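Local coordinates for protein mannose-6-phosphate isomerase (Bacillus subtilis, PDB 1QWR) that catalyses the interconversion of D-mannose 6-phosphate and D-fructose 6-phosphate, using one bound zinc ion per subunit, at residues 98-103 and 218-223; 142-147 and 154-159. One frame throughout, in Å; residues are numbered along the deposited sequence.

Contact 1. Residues 98-103 and 218-223. With ZN (zinc ion), chain E; SO4 (sulfate ion), chain C.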
ATOM      1  N   ILE A  98       3.186   7.738 -15.083  1.00 22.36           N
ATOM      2  CA  ILE A  98       3.859   8.783 -14.301  1.00 21.72           C
ATOM      3  C   ILE A  98       2.661   9.541 -13.742  1.00 22.48           C
ATOM      4  O   ILE A  98       1.744   9.916 -14.495  1.00 23.34           O
ATOM      5  CB  ILE A  98       4.738   9.681 -15.197  1.00 23.79           C
ATOM      6  CG1 ILE A  98       5.887   8.848 -15.777  1.00 25.28           C
ATOM      7  CG2 ILE A  98       5.307  10.824 -14.391  1.00 23.87           C
ATOM      8  CD1 ILE A  98       6.848   9.619 -16.643  1.00 29.27           C
ATOM      9  N   LYS A  99       2.653   9.754 -12.429  1.00 20.65           N
ATOM     10  CA  LYS A  99       1.485  10.358 -11.810  1.00 18.66           C
ATOM     11  C   LYS A  99       1.751  11.132 -10.533  1.00 17.23           C
ATOM     12  O   LYS A  99       2.868  11.145 -10.018  1.00 17.74           O
ATOM     13  CB  LYS A  99       0.495   9.221 -11.503  1.00 20.79           C
ATOM     14  CG  LYS A  99       1.135   8.055 -10.723  1.00 26.21           C
ATOM     15  CD  LYS A  99       0.240   6.817 -10.754  1.00 29.14           C
ATOM     16  CE  LYS A  99       0.957   5.588 -10.214  1.00 32.27           C
ATOM     17  NZ  LYS A  99       1.571   4.762 -11.289  1.00 28.96           N
ATOM     18  N   VAL A 100       0.688  11.763 -10.033  1.00 19.51           N
ATOM     19  CA  VAL A 100       0.720  12.504  -8.778  1.00 18.58           C
ATOM     20  C   VAL A 100      -0.627  12.275  -8.079  1.00 17.69           C
ATOM     21  O   VAL A 100      -1.672  12.185  -8.740  1.00 18.38           O
ATOM     22  CB  VAL A 100       0.915  14.030  -9.005  1.00 20.95           C
ATOM     23  CG1 VAL A 100      -0.107  14.544  -9.987  1.00 23.45           C
ATOM     24  CG2 VAL A 100       0.770  14.783  -7.686  1.00 21.22           C
ATOM     25  N   HIS A 101      -0.606  12.178  -6.749  1.00 17.83           N
ATOM     26  CA  HIS A 101      -1.833  11.998  -5.979  1.00 16.06           C
ATOM     27  C   HIS A 101      -2.078  13.288  -5.234  1.00 15.93           C
ATOM     28  O   HIS A 101      -1.149  13.875  -4.695  1.00 17.25           O
ATOM     29  CB  HIS A 101      -1.693  10.869  -4.936  1.00 14.57           C
ATOM     30  CG  HIS A 101      -1.419   9.536  -5.536  1.00 16.82           C
ATOM     31  ND1 HIS A 101      -2.313   8.906  -6.375  1.00 16.75           N
ATOM     32  CD2 HIS A 101      -0.367   8.690  -5.395  1.00 14.00           C
ATOM     33  CE1 HIS A 101      -1.822   7.729  -6.727  1.00 17.39           C
ATOM     34  NE2 HIS A 101      -0.647   7.576  -6.146  1.00 15.33           N
ATOM     35  N   PRO A 102      -3.336  13.746  -5.196  1.00 16.84           N
ATOM     36  CA  PRO A 102      -3.641  14.986  -4.486  1.00 17.21           C
ATOM     37  C   PRO A 102      -3.681  14.771  -2.980  1.00 17.99           C
ATOM     38  O   PRO A 102      -3.753  13.623  -2.498  1.00 14.86           O
ATOM     39  CB  PRO A 102      -5.007  15.364  -5.030  1.00 17.66           C
ATOM     40  CG  PRO A 102      -5.657  14.016  -5.215  1.00 20.84           C
ATOM     41  CD  PRO A 102      -4.541  13.214  -5.871  1.00 18.26           C
ATOM     42  N   ASP A 103      -3.639  15.881  -2.239  1.00 17.24           N
ATOM     43  CA  ASP A 103      -3.712  15.822  -0.790  1.00 19.58           C
ATOM     44  C   ASP A 103      -5.195  15.815  -0.422  1.00 18.69           C
ATOM     45  O   ASP A 103      -6.047  15.872  -1.315  1.00 19.81           O
ATOM     46  CB  ASP A 103      -2.956  17.017  -0.160  1.00 22.45           C
ATOM     47  CG  ASP A 103      -3.652  18.361  -0.376  1.00 25.70           C
ATOM     48  OD1 ASP A 103      -4.547  18.464  -1.224  1.00 24.56           O
ATOM     49  OD2 ASP A 103      -3.281  19.326   0.320  1.00 31.21           O
ATOM     50  N   VAL A 218      -0.787  18.940 -12.561  1.00 22.61           N
ATOM     51  CA  VAL A 218       0.046  20.125 -12.362  1.00 22.04           C
ATOM     52  C   VAL A 218      -0.435  20.913 -11.144  1.00 19.94           C
ATOM     53  O   VAL A 218       0.370  21.398 -10.343  1.00 23.08           O
ATOM     54  CB  VAL A 218       0.041  21.000 -13.631  1.00 22.58           C
ATOM     55  CG1 VAL A 218       0.863  22.258 -13.392  1.00 24.17           C
ATOM     56  CG2 VAL A 218       0.655  20.198 -14.795  1.00 22.78           C
ATOM     57  N   ASN A 219      -1.747  21.014 -10.983  1.00 21.66           N
ATOM     58  CA  ASN A 219      -2.305  21.723  -9.827  1.00 20.40           C
ATOM     59  C   ASN A 219      -1.949  21.021  -8.511  1.00 20.36           C
ATOM     60  O   ASN A 219      -1.657  21.670  -7.509  1.00 19.09           O
ATOM     61  CB  ASN A 219      -3.821  21.810  -9.945  1.00 24.38           C
ATOM     62  CG  ASN A 219      -4.275  23.020 -10.739  1.00 31.09           C
ATOM     63  OD1 ASN A 219      -4.216  24.153 -10.249  1.00 35.28           O
ATOM     64  ND2 ASN A 219      -4.725  22.792 -11.961  1.00 29.54           N
ATOM     65  N   ALA A 220      -1.974  19.694  -8.508  1.00 19.43           N
ATOM     66  CA  ALA A 220      -1.687  18.959  -7.275  1.00 20.27           C
ATOM     67  C   ALA A 220      -0.222  18.764  -6.964  1.00 20.57           C
ATOM     68  O   ALA A 220       0.156  18.496  -5.810  1.00 19.94           O
ATOM     69  CB  ALA A 220      -2.373  17.593  -7.317  1.00 19.45           C
ATOM     70  N   ALA A 221       0.608  18.899  -7.986  1.00 19.69           N
ATOM     71  CA  ALA A 221       2.032  18.663  -7.846  1.00 20.29           C
ATOM     72  C   ALA A 221       2.788  19.716  -7.066  1.00 21.64           C
ATOM     73  O   ALA A 221       2.567  20.912  -7.225  1.00 22.53           O
ATOM     74  CB  ALA A 221       2.669  18.487  -9.240  1.00 21.08           C
ATOM     75  N   THR A 222       3.694  19.244  -6.223  1.00 21.17           N
ATOM     76  CA  THR A 222       4.538  20.107  -5.428  1.00 21.15           C
ATOM     77  C   THR A 222       5.703  20.554  -6.309  1.00 21.83           C
ATOM     78  O   THR A 222       6.429  19.724  -6.843  1.00 20.29           O
ATOM     79  CB  THR A 222       5.112  19.350  -4.263  1.00 21.30           C
ATOM     80  OG1 THR A 222       4.032  18.864  -3.472  1.00 20.50           O
ATOM     81  CG2 THR A 222       6.027  20.243  -3.426  1.00 23.96           C
ATOM     82  N   VAL A 223       5.882  21.861  -6.442  1.00 22.87           N
ATOM     83  CA  VAL A 223       6.967  22.396  -7.251  1.00 22.81           C
ATOM     84  C   VAL A 223       7.618  23.556  -6.495  1.00 24.74           C
ATOM     85  O   VAL A 223       6.924  24.466  -6.062  1.00 24.50           O
ATOM     86  CB  VAL A 223       6.430  22.942  -8.585  1.00 24.12           C
ATOM     87  CG1 VAL A 223       7.583  23.484  -9.424  1.00 22.08           C
ATOM     88  CG2 VAL A 223       5.658  21.847  -9.325  1.00 21.55           C
TER
HETATM   89 ZN    ZN E 604       1.087   5.823  -6.596  0.95 52.15          ZN
HETATM   90  S   SO4 C 601      -1.431   3.356 -12.627  1.00 26.41           S
HETATM   91  O1  SO4 C 601      -0.365   3.594 -13.632  1.00 23.62           O
HETATM   92  O2  SO4 C 601      -2.208   2.167 -12.989  1.00 21.25           O
HETATM   93  O3  SO4 C 601      -2.308   4.532 -12.529  1.00 25.23           O
HETATM   94  O4  SO4 C 601      -0.792   3.126 -11.316  1.00 24.01           O
HETATM   95  O   HOH W   1      -1.588  18.013  -3.916  1.00 27.07           O
HETATM   96  O   HOH W   2      -0.932   4.549  -5.574  1.00 35.97           O

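Contact 2. Residues 142-147 and 154-159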
ATOM      1  N   THR A 142       5.250  26.559 -14.447  1.00 23.60           N
ATOM      2  CA  THR A 142       5.267  26.822 -15.890  1.00 24.92           C
ATOM      3  C   THR A 142       6.324  25.911 -16.535  1.00 24.24           C
ATOM      4  O   THR A 142       6.115  25.370 -17.621  1.00 25.59           O
ATOM      5  CB  THR A 142       5.613  28.300 -16.215  1.00 25.07           C
ATOM      6  OG1 THR A 142       4.629  29.162 -15.635  1.00 26.14           O
ATOM      7  CG2 THR A 142       5.600  28.531 -17.721  1.00 27.44           C
ATOM      8  N   GLU A 143       7.447  25.741 -15.844  1.00 25.81           N
ATOM      9  CA  GLU A 143       8.551  24.896 -16.305  1.00 27.73           C
ATOM     10  C   GLU A 143       8.103  23.424 -16.342  1.00 27.19           C
ATOM     11  O   GLU A 143       8.400  22.696 -17.286  1.00 26.47           O
ATOM     12  CB  GLU A 143       9.734  25.074 -15.353  1.00 32.22           C
ATOM     13  CG  GLU A 143      11.050  24.409 -15.747  1.00 38.00           C
ATOM     14  CD  GLU A 143      12.205  24.903 -14.876  1.00 41.67           C
ATOM     15  OE1 GLU A 143      12.504  26.119 -14.911  1.00 48.17           O
ATOM     16  OE2 GLU A 143      12.817  24.100 -14.150  1.00 44.43           O
ATOM     17  N   LEU A 144       7.389  22.992 -15.309  1.00 25.29           N
ATOM     18  CA  LEU A 144       6.897  21.624 -15.259  1.00 26.12           C
ATOM     19  C   LEU A 144       6.010  21.392 -16.485  1.00 26.55           C
ATOM     20  O   LEU A 144       6.166  20.395 -17.214  1.00 27.36           O
ATOM     21  CB  LEU A 144       6.096  21.411 -13.969  1.00 24.88           C
ATOM     22  CG  LEU A 144       5.445  20.031 -13.791  1.00 27.87           C
ATOM     23  CD1 LEU A 144       6.549  19.002 -13.605  1.00 27.03           C
ATOM     24  CD2 LEU A 144       4.484  20.034 -12.579  1.00 26.56           C
ATOM     25  N   VAL A 145       5.092  22.324 -16.728  1.00 27.56           N
ATOM     26  CA  VAL A 145       4.185  22.226 -17.866  1.00 31.31           C
ATOM     27  C   VAL A 145       4.964  22.141 -19.176  1.00 32.91           C
ATOM     28  O   VAL A 145       4.685  21.281 -20.018  1.00 34.47           O
ATOM     29  CB  VAL A 145       3.237  23.435 -17.920  1.00 30.60           C
ATOM     30  CG1 VAL A 145       2.565  23.532 -19.290  1.00 35.02           C
ATOM     31  CG2 VAL A 145       2.181  23.291 -16.835  1.00 32.40           C
ATOM     32  N   THR A 146       5.940  23.030 -19.337  1.00 33.58           N
ATOM     33  CA  THR A 146       6.769  23.063 -20.539  1.00 34.24           C
ATOM     34  C   THR A 146       7.500  21.734 -20.770  1.00 35.40           C
ATOM     35  O   THR A 146       7.471  21.183 -21.869  1.00 33.85           O
ATOM     36  CB  THR A 146       7.822  24.188 -20.447  1.00 35.41           C
ATOM     37  OG1 THR A 146       7.158  25.446 -20.275  1.00 33.47           O
ATOM     38  CG2 THR A 146       8.677  24.230 -21.706  1.00 35.66           C
HETATM   39  N   MSE A 147       8.153  21.226 -19.731  1.00 35.46           N
HETATM   40  CA  MSE A 147       8.889  19.976 -19.840  1.00 36.81           C
HETATM   41  C   MSE A 147       8.028  18.748 -20.051  1.00 38.03           C
HETATM   42  O   MSE A 147       8.495  17.753 -20.608  1.00 39.86           O
HETATM   43  CB  MSE A 147       9.764  19.786 -18.619  1.00 37.81           C
HETATM   44  CG  MSE A 147      10.826  20.826 -18.538  1.00 39.98           C
HETATM   45 SE   MSE A 147      12.026  20.467 -17.121  0.90 46.96          SE
HETATM   46  CE  MSE A 147      13.188  19.207 -18.010  1.00 38.65           C
ATOM     47  N   GLU A 154      13.457  12.787 -19.685  1.00 44.75           N
ATOM     48  CA  GLU A 154      14.840  12.573 -19.296  1.00 45.70           C
ATOM     49  C   GLU A 154      15.397  13.686 -18.426  1.00 43.93           C
ATOM     50  O   GLU A 154      16.103  13.432 -17.451  1.00 44.07           O
ATOM     51  CB  GLU A 154      15.715  12.415 -20.540  1.00 50.13           C
ATOM     52  CG  GLU A 154      17.063  11.802 -20.241  1.00 55.58           C
ATOM     53  CD  GLU A 154      16.932  10.550 -19.388  1.00 59.24           C
ATOM     54  OE1 GLU A 154      16.061   9.711 -19.708  1.00 62.28           O
ATOM     55  OE2 GLU A 154      17.695  10.397 -18.406  1.00 60.49           O
ATOM     56  N   GLY A 155      15.086  14.926 -18.779  1.00 42.34           N
ATOM     57  CA  GLY A 155      15.588  16.043 -18.002  1.00 40.07           C
ATOM     58  C   GLY A 155      14.713  16.359 -16.804  1.00 38.89           C
ATOM     59  O   GLY A 155      15.198  16.873 -15.798  1.00 39.60           O
ATOM     60  N   LEU A 156      13.432  16.025 -16.908  1.00 35.55           N
ATOM     61  CA  LEU A 156      12.469  16.307 -15.843  1.00 35.67           C
ATOM     62  C   LEU A 156      12.439  15.343 -14.667  1.00 34.60           C
ATOM     63  O   LEU A 156      12.567  15.754 -13.517  1.00 34.16           O
ATOM     64  CB  LEU A 156      11.053  16.377 -16.416  1.00 32.97           C
ATOM     65  CG  LEU A 156       9.965  16.610 -15.357  1.00 32.96           C
ATOM     66  CD1 LEU A 156      10.173  17.969 -14.675  1.00 29.54           C
ATOM     67  CD2 LEU A 156       8.592  16.527 -16.009  1.00 31.27           C
ATOM     68  N   LEU A 157      12.257  14.063 -14.963  1.00 35.96           N
ATOM     69  CA  LEU A 157      12.142  13.044 -13.920  1.00 35.75           C
ATOM     70  C   LEU A 157      13.413  12.732 -13.159  1.00 37.33           C
ATOM     71  O   LEU A 157      14.516  12.797 -13.701  1.00 39.03           O
ATOM     72  CB  LEU A 157      11.609  11.745 -14.517  1.00 36.18           C
ATOM     73  CG  LEU A 157      10.345  11.816 -15.374  1.00 36.68           C
ATOM     74  CD1 LEU A 157      10.012  10.416 -15.856  1.00 36.86           C
ATOM     75  CD2 LEU A 157       9.190  12.419 -14.584  1.00 34.91           C
ATOM     76  N   ARG A 158      13.247  12.399 -11.885  1.00 36.76           N
ATOM     77  CA  ARG A 158      14.364  12.013 -11.043  1.00 36.43           C
ATOM     78  C   ARG A 158      14.147  10.520 -10.803  1.00 35.97           C
ATOM     79  O   ARG A 158      13.020  10.064 -10.581  1.00 33.33           O
ATOM     80  CB  ARG A 158      14.361  12.793  -9.722  1.00 38.17           C
ATOM     81  CG  ARG A 158      14.681  14.271  -9.883  1.00 41.50           C
ATOM     82  CD  ARG A 158      14.473  15.044  -8.585  1.00 45.15           C
ATOM     83  NE  ARG A 158      15.345  14.613  -7.490  1.00 47.29           N
ATOM     84  CZ  ARG A 158      16.638  14.905  -7.394  1.00 49.46           C
ATOM     85  NH1 ARG A 158      17.232  15.635  -8.331  1.00 48.61           N
ATOM     86  NH2 ARG A 158      17.337  14.480  -6.345  1.00 51.14           N
ATOM     87  N   ARG A 159      15.224   9.751 -10.871  1.00 35.50           N
ATOM     88  CA  ARG A 159      15.116   8.314 -10.699  1.00 35.85           C
ATOM     89  C   ARG A 159      15.969   7.811  -9.552  1.00 35.15           C
ATOM     90  O   ARG A 159      17.014   8.374  -9.254  1.00 35.30           O
ATOM     91  CB  ARG A 159      15.495   7.615 -12.003  1.00 37.79           C
ATOM     92  CG  ARG A 159      14.542   7.920 -13.155  1.00 40.80           C
ATOM     93  CD  ARG A 159      15.069   7.403 -14.486  1.00 43.05           C
ATOM     94  NE  ARG A 159      14.039   7.390 -15.529  1.00 46.33           N
ATOM     95  CZ  ARG A 159      13.194   6.384 -15.746  1.00 47.04           C
ATOM     96  NH1 ARG A 159      13.240   5.288 -14.996  1.00 49.19           N
ATOM     97  NH2 ARG A 159      12.304   6.466 -16.727  1.00 47.90           N
TER

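Contact 1. Residues 98-103 and 218-223
The zinc site of this cupin-family catalytic domain is backed here by a small apolar junction, where Val100 and Pro102 rest on Ala220 and Ala221 at the end of helix 214-220. Val100 has CG1 between its backbone N and carbonyl carbon (chi1 52°), which turns CG2 onto the helix end, 4.1 Å from Ala221 CA. Two residues on, Pro102 CB lies 4.1 Å from Ala220 CB.

The intervening His101 and the preceding Lys99 serve the zinc and sulfate sites instead. His101 meets zinc in the plane of its ring, NE2 at 2.5 Å; Glu119, His176 and a water complete the bonds to the metal, while His101 ND1 is held by Ala193 O. Lys99 bends at its last torsion so that NZ gives a hydrogen bond of 2.9 Å to O4 of a sulfate, probably from the crystallisation liquor, also bound by Arg196 and Arg210, consistent with a site for the substrate's phosphate. A methionine here would probably leave O4 without this donor and Thr96 OG1 and Ser97 O without their lysine partner. Back at the junction, a different water, remote from the zinc, donates a hydrogen bond to Ala220 O at 2.6 Å.

Contact 2. Residues 142-147 and 154-159
Met147, present as selenomethionine, lays its terminal methyl over the Gly155-Leu156 peptide. The setting is a pair of short helices, 141-149 and 153-156, inserted between two neighbouring antiparallel strands, 131-136 and 157-161. No hydrogen bond joins the two segments, so three side chains and one peptide carry the contact.

The Met147 chain runs out extended and then bends at its last torsion (chi3 83°), which turns CE onto the flat face of the peptide. The methyl approaches nearly at right angles to the peptide plane, with Gly155 C 3.4 Å from Met147 CE. Leu156 N lies equally near that methyl, and Leu156 CB follows at 3.9 Å from CE. Gly155 has no side chain beside Met147 CE. The peptide is also held through its polar atoms: Gly155 O takes a hydrogen bond from Thr137 OG1.

Leu156 holds CG anti to its backbone N (chi1 178°), sending its fork toward helix 141-149. There it crosses Leu144 at a slant: Leu144 CD1 reaches both prongs, 3.9 Å from Leu156 CD1 and 4.0 Å from Leu156 CD2. Leu156 CD1 is thus shared, with Leu144 CD1 to one side and the Met147 selenium, atom SE, 4.0 Å away to another. Ala138 touches both leucines, adding the loop before helix 141-149 to this small apolar cluster.

Away from the leucines, Thr146 and Thr142 form hydrogen bonds within the helix. Thr142 O takes two hydrogen bonds from Thr146, reached from opposite faces of the carbonyl plane: one comes from the backbone N, the other from OG1, which lies 2.9 Å from Thr142 O and 37° out of that plane.

Contacts 1 and 2 sit side by side, on the same side of the chain's centre, their own centres about 13 Å apart, and helix 141-149 joins them. Its Leu144 has two methyls with two tasks: CD1 serves contact 2, while CD2 packs 3.9 Å from Val223 CG2 and also reaches Ala221 CB of contact 1. A second bridge runs from Ile98 CD1 to Leu157 CD1, at 3.4 Å. Distance from the zinc ligand His176 separates the pair. Contact 1 supplies the zinc ligand His101, with Val100 about 6 Å from His176 between side chains; in contact 2, the side chain of Leu156 stays about 11 Å from that of His176, farther from this ligand than contact 1.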